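Local coordinates for protein 5-carboxymethyl-2-hydroxymuconate delta-isomerase (Bordetella bronchiseptica, PDB 4JJ9) that probably isomerises 5-carboxymethyl-2-hydroxymuconate by shifting a double bond, a step of homoprotocatechuate catabolism, and assembles as a trimer, at residues A50-R55 with G59-P64; D35-M40 with Q134-G139. One frame throughout, in Å; residues are numbered along the deposited sequence.

Contact 1: residues A50-R55 with G59-P64; sequences AMLTVR and GRQVFP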
ATOM      1  N   ALA A  50      19.579   7.173   7.034  1.00 22.13           N
ATOM      2  CA  ALA A  50      19.307   8.576   6.732  1.00 22.45           C
ATOM      3  C   ALA A  50      18.176   9.158   7.583  1.00 22.41           C
ATOM      4  O   ALA A  50      18.268  10.299   8.033  1.00 22.57           O
ATOM      5  CB  ALA A  50      19.013   8.758   5.255  1.00 21.97           C
HETATM    6  N   MSE A  51      17.119   8.379   7.805  1.00 22.62           N
HETATM    7  CA  MSE A  51      15.985   8.830   8.619  1.00 23.09           C
HETATM    8  C   MSE A  51      16.392   9.176  10.054  1.00 23.58           C
HETATM    9  O   MSE A  51      15.941  10.176  10.612  1.00 22.91           O
HETATM   10  CB  MSE A  51      14.878   7.780   8.636  1.00 23.38           C
HETATM   11  CG  MSE A  51      14.059   7.734   7.361  1.00 23.93           C
HETATM   12 SE   MSE A  51      12.753   6.295   7.371  1.00 28.39          SE
HETATM   13  CE  MSE A  51      11.600   6.888   8.832  1.00 26.74           C
ATOM     14  N   LEU A  52      17.266   8.354  10.626  1.00 24.24           N
ATOM     15  CA  LEU A  52      17.704   8.516  12.014  1.00 25.35           C
ATOM     16  C   LEU A  52      18.596   9.755  12.221  1.00 26.00           C
ATOM     17  O   LEU A  52      18.890  10.131  13.359  1.00 26.28           O
ATOM     18  CB  LEU A  52      18.393   7.234  12.512  1.00 25.18           C
ATOM     19  CG  LEU A  52      17.557   5.941  12.474  1.00 25.48           C
ATOM     20  CD1 LEU A  52      18.358   4.745  12.961  1.00 25.74           C
ATOM     21  CD2 LEU A  52      16.262   6.056  13.268  1.00 25.39           C
ATOM     22  N   THR A  53      18.991  10.391  11.119  1.00 26.65           N
ATOM     23  CA  THR A  53      19.841  11.590  11.120  1.00 27.60           C
ATOM     24  C   THR A  53      19.038  12.901  11.236  1.00 27.84           C
ATOM     25  O   THR A  53      19.590  13.955  11.591  1.00 27.67           O
ATOM     26  CB  THR A  53      20.742  11.610   9.846  1.00 27.93           C
ATOM     27  OG1 THR A  53      21.697  10.541   9.921  1.00 28.29           O
ATOM     28  CG2 THR A  53      21.495  12.926   9.693  1.00 29.28           C
ATOM     29  N   VAL A  54      17.741  12.835  10.943  1.00 27.88           N
ATOM     30  CA  VAL A  54      16.887  14.031  10.922  1.00 28.10           C
ATOM     31  C   VAL A  54      16.626  14.551  12.337  1.00 28.93           C
ATOM     32  O   VAL A  54      16.169  13.811  13.208  1.00 28.51           O
ATOM     33  CB  VAL A  54      15.550  13.767  10.180  1.00 27.94           C
ATOM     34  CG1 VAL A  54      14.683  15.022  10.134  1.00 26.83           C
ATOM     35  CG2 VAL A  54      15.822  13.271   8.766  1.00 27.01           C
ATOM     36  N   ARG A  55      16.937  15.827  12.555  1.00 30.15           N
ATOM     37  CA  ARG A  55      16.784  16.454  13.869  1.00 31.78           C
ATOM     38  C   ARG A  55      15.871  17.665  13.781  1.00 32.53           C
ATOM     39  O   ARG A  55      15.884  18.381  12.777  1.00 32.55           O
ATOM     40  CB  ARG A  55      18.147  16.871  14.442  1.00 31.80           C
ATOM     41  CG  ARG A  55      19.210  15.788  14.348  1.00 33.19           C
ATOM     42  CD  ARG A  55      20.235  15.848  15.464  1.00 35.27           C
ATOM     43  NE  ARG A  55      20.965  14.584  15.537  1.00 36.82           N
ATOM     44  CZ  ARG A  55      20.617  13.550  16.299  1.00 37.13           C
ATOM     45  NH1 ARG A  55      19.549  13.619  17.088  1.00 37.90           N
ATOM     46  NH2 ARG A  55      21.344  12.441  16.277  1.00 37.66           N
ATOM     47  N   GLY A  59      17.519  19.727  18.284  1.00 36.91           N
ATOM     48  CA  GLY A  59      18.513  18.663  18.138  1.00 35.96           C
ATOM     49  C   GLY A  59      17.963  17.306  18.541  1.00 35.33           C
ATOM     50  O   GLY A  59      18.722  16.370  18.801  1.00 35.56           O
ATOM     51  N   ARG A  60      16.636  17.204  18.590  1.00 34.39           N
ATOM     52  CA  ARG A  60      15.959  15.960  18.935  1.00 33.46           C
ATOM     53  C   ARG A  60      15.646  15.146  17.675  1.00 32.15           C
ATOM     54  O   ARG A  60      15.269  15.705  16.645  1.00 31.74           O
ATOM     55  CB  ARG A  60      14.671  16.255  19.722  1.00 33.96           C
ATOM     56  CG  ARG A  60      13.956  15.029  20.289  1.00 35.92           C
ATOM     57  CD  ARG A  60      14.794  14.327  21.356  1.00 39.40           C
ATOM     58  NE  ARG A  60      14.261  13.009  21.700  1.00 41.47           N
ATOM     59  CZ  ARG A  60      14.951  12.060  22.330  1.00 42.55           C
ATOM     60  NH1 ARG A  60      16.214  12.270  22.685  1.00 42.77           N
ATOM     61  NH2 ARG A  60      14.379  10.894  22.601  1.00 43.16           N
ATOM     62  N   GLN A  61      15.810  13.831  17.781  1.00 30.59           N
ATOM     63  CA  GLN A  61      15.529  12.894  16.691  1.00 29.16           C
ATOM     64  C   GLN A  61      14.052  12.947  16.297  1.00 27.67           C
ATOM     65  O   GLN A  61      13.170  12.769  17.136  1.00 27.67           O
ATOM     66  CB  GLN A  61      15.915  11.478  17.127  1.00 29.57           C
ATOM     67  CG  GLN A  61      16.325  10.556  15.996  1.00 30.04           C
ATOM     68  CD  GLN A  61      16.830   9.207  16.486  1.00 31.43           C
ATOM     69  OE1 GLN A  61      16.178   8.178  16.287  1.00 31.52           O
ATOM     70  NE2 GLN A  61      17.994   9.204  17.128  1.00 30.84           N
ATOM     71  N   VAL A  62      13.785  13.199  15.019  1.00 25.99           N
ATOM     72  CA  VAL A  62      12.405  13.268  14.535  1.00 24.44           C
ATOM     73  C   VAL A  62      11.789  11.874  14.408  1.00 23.72           C
ATOM     74  O   VAL A  62      10.643  11.652  14.797  1.00 23.57           O
ATOM     75  CB  VAL A  62      12.304  14.053  13.205  1.00 24.32           C
ATOM     76  CG1 VAL A  62      10.899  13.959  12.602  1.00 23.81           C
ATOM     77  CG2 VAL A  62      12.679  15.507  13.438  1.00 23.62           C
ATOM     78  N   PHE A  63      12.566  10.942  13.875  1.00 22.96           N
ATOM     79  CA  PHE A  63      12.096   9.580  13.675  1.00 22.43           C
ATOM     80  C   PHE A  63      12.754   8.689  14.709  1.00 22.91           C
ATOM     81  O   PHE A  63      13.968   8.505  14.664  1.00 22.80           O
ATOM     82  CB  PHE A  63      12.414   9.122  12.248  1.00 21.71           C
ATOM     83  CG  PHE A  63      11.846  10.031  11.195  1.00 19.31           C
ATOM     84  CD1 PHE A  63      10.472  10.203  11.089  1.00 17.02           C
ATOM     85  CD2 PHE A  63      12.676  10.731  10.332  1.00 17.32           C
ATOM     86  CE1 PHE A  63       9.926  11.052  10.140  1.00 16.92           C
ATOM     87  CE2 PHE A  63      12.133  11.594   9.367  1.00 16.78           C
ATOM     88  CZ  PHE A  63      10.756  11.747   9.276  1.00 16.20           C
ATOM     89  N   PRO A  64      11.956   8.156  15.659  1.00 23.52           N
ATOM     90  CA  PRO A  64      12.486   7.303  16.721  1.00 23.86           C
ATOM     91  C   PRO A  64      13.063   6.016  16.157  1.00 24.34           C
ATOM     92  O   PRO A  64      12.475   5.417  15.249  1.00 24.01           O
ATOM     93  CB  PRO A  64      11.254   6.992  17.584  1.00 24.05           C
ATOM     94  CG  PRO A  64      10.277   8.060  17.270  1.00 24.42           C
ATOM     95  CD  PRO A  64      10.511   8.387  15.821  1.00 23.53           C
TER
HETATM   96  O   HOH W   1      15.368  11.188  13.009  1.00 22.60           O
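M51 and F63 meet at the apolar centre of this contact. The selenomethionine methyl, M51 CE, sits over one face of the F63 ring in a CH-pi contact, 4.2 Å from the centroid and offset toward the rim. The bend at chi3 (65°) turns that methyl back over the ring. V62 CG1 lies over the opposite face, so the ring is sandwiched. Its edge meets V54, with V54 CG2 4.1 Å from F63 CE2. V54 CG1 also packs on V62 CG2.

The polar part is mostly backbone. V62 N donates to V54 O at 3.1 Å, nearly straight at 173°, and R55 and Q61 form a single beta bridge. A water lies 2.7 Å from both M51 O and V54 O, in hydrogen-bonding reach, and accepts from F63 N at 2.9 Å. At the exposed end, R55 NH1 makes a weak bond to G59 O, 3.3 Å.

M51, V54 and F63 also touch helix 111-135, and M51 and F63 reach L103 of strand 97-105. A type I turn from M51 to V54 carries the chain off helix 40-51. This is part of the beta-alpha-beta crossover joining parallel strands 25-31 and 69-80.

Contact 2: residues D35-M40 with Q134-G139; sequences DRDLDM and QQRRVG
D37 and R136 are brought together by the first torsion of D37 and a bend in the R136 chain. In D37, CG stands beside the backbone N (chi1 -56°), which presents the carboxylate to R136. The R136 chain leaves its backbone with CG opposite the N, runs straight through chi2, then turns at chi3 (-64°). That turn sets the NE side of the guanidinium against the carboxylate.

The result is a side-on, two-nitrogen salt bridge. R136 NE donates to D37 OD2 at 2.6 Å, almost straight at 172°. R136 NH2 donates to D37 OD1 at 3.1 Å. Both oxygens use their syn lone pairs, and the two flat groups are nearly coplanar. A weak third bond runs from R136 NH2 to D37 OD2, 3.2 Å. The paired bonds restrict rotation of both groups. R136 NH1 is used elsewhere, donating to D95 O, so all three guanidinium nitrogens are engaged.

The pair lies at the surface, where the loop between strand 25-31 and helix 40-51 passes the turn joining helix 111-135 to strand 138-146. D37 also touches L132 of helix 111-135, and R136 packs on N33 and L34. Just beyond, R137 and G139 bond through their backbones to G97, while V138 N and R136 O are hydrogen-bonded to the N157 side chain of the third subunit.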
ATOM      1  N   ASP A  35      15.545  -5.431  -9.319  1.00 13.64           N
ATOM      2  CA  ASP A  35      16.253  -6.417  -8.493  1.00 15.07           C
ATOM      3  C   ASP A  35      17.445  -7.021  -9.211  1.00 16.17           C
ATOM      4  O   ASP A  35      18.336  -7.560  -8.567  1.00 16.51           O
ATOM      5  CB  ASP A  35      15.322  -7.544  -8.053  1.00 15.17           C
ATOM      6  CG  ASP A  35      14.468  -7.165  -6.877  1.00 15.05           C
ATOM      7  OD1 ASP A  35      14.858  -6.270  -6.096  1.00 16.88           O
ATOM      8  OD2 ASP A  35      13.398  -7.787  -6.726  1.00 18.68           O
ATOM      9  N   ARG A  36      17.439  -6.931 -10.538  1.00 16.99           N
ATOM     10  CA  ARG A  36      18.563  -7.360 -11.363  1.00 18.40           C
ATOM     11  C   ARG A  36      19.714  -6.361 -11.273  1.00 18.53           C
ATOM     12  O   ARG A  36      20.877  -6.727 -11.475  1.00 19.04           O
ATOM     13  CB  ARG A  36      18.115  -7.528 -12.820  1.00 18.75           C
ATOM     14  CG  ARG A  36      16.972  -8.533 -12.993  1.00 22.08           C
ATOM     15  CD  ARG A  36      16.386  -8.543 -14.397  1.00 27.31           C
ATOM     16  NE  ARG A  36      15.769  -9.838 -14.690  1.00 31.36           N
ATOM     17  CZ  ARG A  36      14.499 -10.160 -14.453  1.00 33.50           C
ATOM     18  NH1 ARG A  36      13.653  -9.278 -13.922  1.00 35.00           N
ATOM     19  NH2 ARG A  36      14.065 -11.375 -14.765  1.00 33.95           N
ATOM     20  N   ASP A  37      19.387  -5.108 -10.952  1.00 18.39           N
ATOM     21  CA  ASP A  37      20.341  -3.991 -11.015  1.00 18.88           C
ATOM     22  C   ASP A  37      21.013  -3.628  -9.691  1.00 18.77           C
ATOM     23  O   ASP A  37      22.118  -3.084  -9.687  1.00 18.61           O
ATOM     24  CB  ASP A  37      19.668  -2.724 -11.554  1.00 19.01           C
ATOM     25  CG  ASP A  37      19.026  -2.912 -12.915  1.00 20.91           C
ATOM     26  OD1 ASP A  37      19.419  -3.827 -13.667  1.00 22.64           O
ATOM     27  OD2 ASP A  37      18.121  -2.109 -13.234  1.00 23.69           O
ATOM     28  N   LEU A  38      20.330  -3.867  -8.573  1.00 18.60           N
ATOM     29  CA  LEU A  38      20.914  -3.573  -7.255  1.00 18.94           C
ATOM     30  C   LEU A  38      20.293  -4.364  -6.121  1.00 18.31           C
ATOM     31  O   LEU A  38      19.226  -4.963  -6.274  1.00 17.73           O
ATOM     32  CB  LEU A  38      20.898  -2.071  -6.920  1.00 19.93           C
ATOM     33  CG  LEU A  38      19.682  -1.168  -7.131  1.00 21.54           C
ATOM     34  CD1 LEU A  38      18.378  -1.795  -6.676  1.00 23.46           C
ATOM     35  CD2 LEU A  38      19.908   0.191  -6.445  1.00 22.44           C
ATOM     36  N   ASP A  39      20.984  -4.346  -4.985  1.00 17.86           N
ATOM     37  CA  ASP A  39      20.513  -4.959  -3.762  1.00 17.72           C
ATOM     38  C   ASP A  39      19.617  -3.955  -3.063  1.00 17.50           C
ATOM     39  O   ASP A  39      20.089  -2.950  -2.523  1.00 17.44           O
ATOM     40  CB  ASP A  39      21.703  -5.333  -2.871  1.00 18.08           C
ATOM     41  CG  ASP A  39      21.283  -5.868  -1.508  1.00 18.43           C
ATOM     42  OD1 ASP A  39      20.101  -6.227  -1.306  1.00 19.99           O
ATOM     43  OD2 ASP A  39      22.166  -5.946  -0.638  1.00 18.49           O
HETATM   44  N   MSE A  40      18.316  -4.236  -3.085  1.00 17.10           N
HETATM   45  CA  MSE A  40      17.333  -3.316  -2.527  1.00 17.26           C
HETATM   46  C   MSE A  40      17.376  -3.308  -1.000  1.00 16.42           C
HETATM   47  O   MSE A  40      16.949  -2.339  -0.369  1.00 16.22           O
HETATM   48  CB  MSE A  40      15.940  -3.661  -3.055  1.00 18.16           C
HETATM   49  CG  MSE A  40      14.833  -2.684  -2.685  1.00 21.52           C
HETATM   50 SE   MSE A  40      15.088  -0.813  -3.238  1.00 36.38          SE
HETATM   51  CE  MSE A  40      16.041  -1.064  -4.912  1.00 16.34           C
ATOM     52  N   GLN A 134      22.563   4.852 -14.203  1.00 19.94           N
ATOM     53  CA  GLN A 134      23.658   4.680 -15.157  1.00 20.27           C
ATOM     54  C   GLN A 134      23.344   3.632 -16.232  1.00 19.78           C
ATOM     55  O   GLN A 134      23.809   3.750 -17.366  1.00 19.82           O
ATOM     56  CB  GLN A 134      24.965   4.337 -14.427  1.00 20.83           C
ATOM     57  CG  GLN A 134      26.223   4.410 -15.303  1.00 23.26           C
ATOM     58  CD  GLN A 134      27.525   4.299 -14.510  1.00 26.38           C
ATOM     59  OE1 GLN A 134      28.617   4.423 -15.074  1.00 28.28           O
ATOM     60  NE2 GLN A 134      27.414   4.069 -13.204  1.00 27.35           N
ATOM     61  N   GLN A 135      22.545   2.624 -15.887  1.00 19.23           N
ATOM     62  CA  GLN A 135      22.316   1.496 -16.796  1.00 18.95           C
ATOM     63  C   GLN A 135      20.851   1.187 -17.118  1.00 17.50           C
ATOM     64  O   GLN A 135      20.548   0.144 -17.704  1.00 17.86           O
ATOM     65  CB  GLN A 135      23.027   0.237 -16.278  1.00 19.69           C
ATOM     66  CG  GLN A 135      24.537   0.375 -16.200  1.00 22.45           C
ATOM     67  CD  GLN A 135      25.230  -0.936 -15.885  1.00 26.52           C
ATOM     68  OE1 GLN A 135      24.997  -1.546 -14.836  1.00 28.45           O
ATOM     69  NE2 GLN A 135      26.090  -1.374 -16.792  1.00 27.69           N
ATOM     70  N   ARG A 136      19.949   2.094 -16.739  1.00 15.65           N
ATOM     71  CA  ARG A 136      18.524   1.943 -17.031  1.00 13.45           C
ATOM     72  C   ARG A 136      17.804   3.286 -16.935  1.00 12.28           C
ATOM     73  O   ARG A 136      18.206   4.164 -16.165  1.00 11.36           O
ATOM     74  CB  ARG A 136      17.875   0.952 -16.057  1.00 14.22           C
ATOM     75  CG  ARG A 136      16.496   0.485 -16.488  1.00 12.73           C
ATOM     76  CD  ARG A 136      15.849  -0.438 -15.450  1.00 14.42           C
ATOM     77  NE  ARG A 136      16.559  -1.706 -15.255  1.00 15.01           N
ATOM     78  CZ  ARG A 136      16.440  -2.769 -16.044  1.00 16.22           C
ATOM     79  NH1 ARG A 136      15.662  -2.725 -17.116  1.00 14.94           N
ATOM     80  NH2 ARG A 136      17.115  -3.885 -15.763  1.00 17.63           N
ATOM     81  N   ARG A 137      16.756   3.436 -17.741  1.00 11.09           N
ATOM     82  CA  ARG A 137      15.815   4.532 -17.585  1.00 10.23           C
ATOM     83  C   ARG A 137      14.866   4.156 -16.464  1.00  9.63           C
ATOM     84  O   ARG A 137      14.140   3.156 -16.559  1.00  9.37           O
ATOM     85  CB  ARG A 137      15.020   4.761 -18.870  1.00 10.57           C
ATOM     86  CG  ARG A 137      15.841   5.354 -19.998  1.00 11.58           C
ATOM     87  CD  ARG A 137      16.133   6.841 -19.777  1.00 12.79           C
ATOM     88  NE  ARG A 137      17.021   7.346 -20.826  1.00 14.06           N
ATOM     89  CZ  ARG A 137      17.628   8.530 -20.818  1.00 14.69           C
ATOM     90  NH1 ARG A 137      17.450   9.399 -19.825  1.00 13.89           N
ATOM     91  NH2 ARG A 137      18.439   8.844 -21.826  1.00 16.20           N
ATOM     92  N   VAL A 138      14.879   4.958 -15.406  1.00  8.68           N
ATOM     93  CA  VAL A 138      14.070   4.672 -14.222  1.00  8.43           C
ATOM     94  C   VAL A 138      13.356   5.936 -13.765  1.00  8.37           C
ATOM     95  O   VAL A 138      13.984   6.981 -13.626  1.00  8.50           O
ATOM     96  CB  VAL A 138      14.941   4.111 -13.064  1.00  8.47           C
ATOM     97  CG1 VAL A 138      14.057   3.653 -11.887  1.00  8.81           C
ATOM     98  CG2 VAL A 138      15.806   2.945 -13.548  1.00  9.26           C
ATOM     99  N   GLY A 139      12.045   5.839 -13.545  1.00  7.90           N
ATOM    100  CA  GLY A 139      11.297   6.911 -12.875  1.00  8.75           C
ATOM    101  C   GLY A 139      11.455   6.751 -11.368  1.00  8.44           C
ATOM    102  O   GLY A 139      11.411   5.629 -10.859  1.00  8.26           O
TER

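From the N terminus, strand 25-31 leads into the loop 35-40, the first half of contact 2. Helix 40-51 follows, and at its far end the chain enters contact 1. That contact closes a short loop, with three residues between its segments. The chain then builds strands 69-80 and 97-105 and runs along helix 111-135 before 134-139 completes contact 2. Contact 1 therefore falls within the much longer loop of contact 2, which spans 93 residues. The two lie on opposite sides of the chain's centre, with centres about 28 Å apart. Contact 1 joins the end of helix 40-51 to the following loop, and contact 2 the preceding loop to the turn between helix 111-135 and strand 138-146.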